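Local coordinates for CytC3 (Streptomyces, PDB 3GJA), which acts as a nonheme iron halogenase, probably chlorinating an amino acid building block during biosynthesis in Streptomyces, at residues A[83-86]-A[87-91]. Sequence-based numbering, arbitrary orientation.
Sequences RPEI and VDRVG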
loop_
_atom_site.group_PDB
_atom_site.type_symbol
_atom_site.label_atom_id
_atom_site.label_comp_id
_atom_site.label_asym_id
_atom_site.label_seq_id
_atom_site.Cartn_x
_atom_site.Cartn_y
_atom_site.Cartn_z
ATOM N N ARG A 83 -5.023 -0.952 -11.215
ATOM C CA ARG A 83 -5.023 0.271 -12.011
ATOM C C ARG A 83 -3.723 0.668 -12.709
ATOM O O ARG A 83 -2.666 0.764 -12.086
ATOM C CB ARG A 83 -5.513 1.437 -11.151
ATOM C CG ARG A 83 -7.009 1.604 -11.191
ATOM C CD ARG A 83 -7.397 2.256 -12.500
ATOM N NE ARG A 83 -8.764 1.945 -12.878
ATOM C CZ ARG A 83 -9.451 2.614 -13.795
ATOM N NH1 ARG A 83 -8.894 3.639 -14.430
ATOM N NH2 ARG A 83 -10.699 2.259 -14.070
ATOM N N PRO A 84 -3.792 0.899 -14.032
ATOM C CA PRO A 84 -2.623 1.296 -14.823
ATOM C C PRO A 84 -2.003 2.561 -14.234
ATOM O O PRO A 84 -0.778 2.714 -14.203
ATOM C CB PRO A 84 -3.215 1.543 -16.208
ATOM C CG PRO A 84 -4.332 0.552 -16.265
ATOM C CD PRO A 84 -4.963 0.682 -14.902
ATOM N N GLU A 85 -2.867 3.465 -13.774
ATOM C CA GLU A 85 -2.422 4.719 -13.176
ATOM C C GLU A 85 -1.524 4.454 -11.970
ATOM O O GLU A 85 -0.702 5.292 -11.599
ATOM C CB GLU A 85 -3.627 5.573 -12.771
ATOM C CG GLU A 85 -4.484 6.005 -13.956
ATOM C CD GLU A 85 -5.566 4.997 -14.324
ATOM O OE1 GLU A 85 -5.392 3.786 -14.079
ATOM O OE2 GLU A 85 -6.597 5.424 -14.874
ATOM N N ILE A 86 -1.680 3.286 -11.355
ATOM C CA ILE A 86 -0.835 2.930 -10.227
ATOM C C ILE A 86 0.304 2.028 -10.689
ATOM O O ILE A 86 1.480 2.351 -10.506
ATOM C CB ILE A 86 -1.626 2.200 -9.120
ATOM C CG1 ILE A 86 -2.566 3.178 -8.413
ATOM C CG2 ILE A 86 -0.665 1.594 -8.103
ATOM C CD1 ILE A 86 -3.414 2.534 -7.317
ATOM N N VAL A 87 -0.060 0.903 -11.299
ATOM C CA VAL A 87 0.899 -0.087 -11.779
ATOM C C VAL A 87 1.966 0.432 -12.745
ATOM O O VAL A 87 3.141 0.101 -12.600
ATOM C CB VAL A 87 0.154 -1.277 -12.418
ATOM C CG1 VAL A 87 1.141 -2.214 -13.093
ATOM C CG2 VAL A 87 -0.627 -2.019 -11.345
ATOM N N ASP A 88 1.583 1.235 -13.731
ATOM C CA ASP A 88 2.591 1.751 -14.651
ATOM C C ASP A 88 3.597 2.629 -13.908
ATOM O O ASP A 88 4.786 2.632 -14.228
ATOM C CB ASP A 88 1.963 2.576 -15.782
ATOM C CG ASP A 88 1.114 1.741 -16.723
ATOM O OD1 ASP A 88 1.267 0.502 -16.735
ATOM O OD2 ASP A 88 0.300 2.340 -17.460
ATOM N N ARG A 89 3.120 3.379 -12.918
ATOM C CA ARG A 89 4.011 4.255 -12.167
ATOM C C ARG A 89 4.918 3.478 -11.223
ATOM O O ARG A 89 6.115 3.749 -11.157
ATOM C CB ARG A 89 3.207 5.323 -11.416
ATOM C CG ARG A 89 2.748 6.455 -12.337
ATOM C CD ARG A 89 2.101 7.614 -11.601
ATOM N NE ARG A 89 0.659 7.611 -11.782
ATOM C CZ ARG A 89 -0.042 8.605 -12.320
ATOM N NH1 ARG A 89 0.556 9.707 -12.738
ATOM N NH2 ARG A 89 -1.350 8.487 -12.446
ATOM N N VAL A 90 4.365 2.507 -10.505
ATOM C CA VAL A 90 5.187 1.715 -9.603
ATOM C C VAL A 90 6.214 0.950 -10.439
ATOM O O VAL A 90 7.390 0.867 -10.079
ATOM C CB VAL A 90 4.343 0.703 -8.804
ATOM C CG1 VAL A 90 5.254 -0.199 -7.980
ATOM C CG2 VAL A 90 3.374 1.441 -7.894
ATOM N N GLY A 91 5.749 0.409 -11.564
ATOM C CA GLY A 91 6.608 -0.349 -12.461
ATOM C C GLY A 91 7.804 0.436 -12.959
ATOM O O GLY A 91 8.864 -0.135 -13.190
#
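Val87 N donates to Arg83 O at 2.7 Å, closing the first turn of helix 84-94, a short helix packed against the beta barrel of this cupin-type halogenase. Arg83 is the N-cap residue, and its carbonyl oxygen also accepts from Ile86 N. Asp88 N to Pro84 O and Val90 N to Ile86 O (2.9 Å) carry the i to i+4 pattern onward.

Glu85 O departs from that pattern, for it is gripped by a side chain. The Arg89 chain folds back at chi3 (-105°), bringing NE within 2.7 Å of Glu85 O in a fairly straight bond that lies in the carbonyl plane and close to the guanidinium plane. Arg89 NH2 adds a weak second bond to the same oxygen and rests 3.7 Å from Glu85 CB. An alanine in place of Arg89 would probably leave Glu85 O without its NE and NH2 donors.

Charged groups also pair about the helix start. Arg83 NH1 meets Glu85 OE2 at 2.9 Å in a salt bridge, the oxygen being approached on its syn side, while Arg83 NH2 bridges to Glu79 on the preceding helix. Asp88 turns its carboxylate to the chain termini, where Arg315 forms a salt bridge to OD1 and the backbone N of Phe10 bonds to OD2.

The apolar side faces the sheet. Ile86 and Val90, one turn apart, set their side chains alongside each other on the same flank of the helix, and both touch Val149 and Tyr260 on neighbouring strands; Val87 and Val90 reach Leu98. The torsion that sets Ile86 CG2 anti to the backbone N leans this methyl toward the next turn, where it meets Val90 CG2 at 4.0 Å.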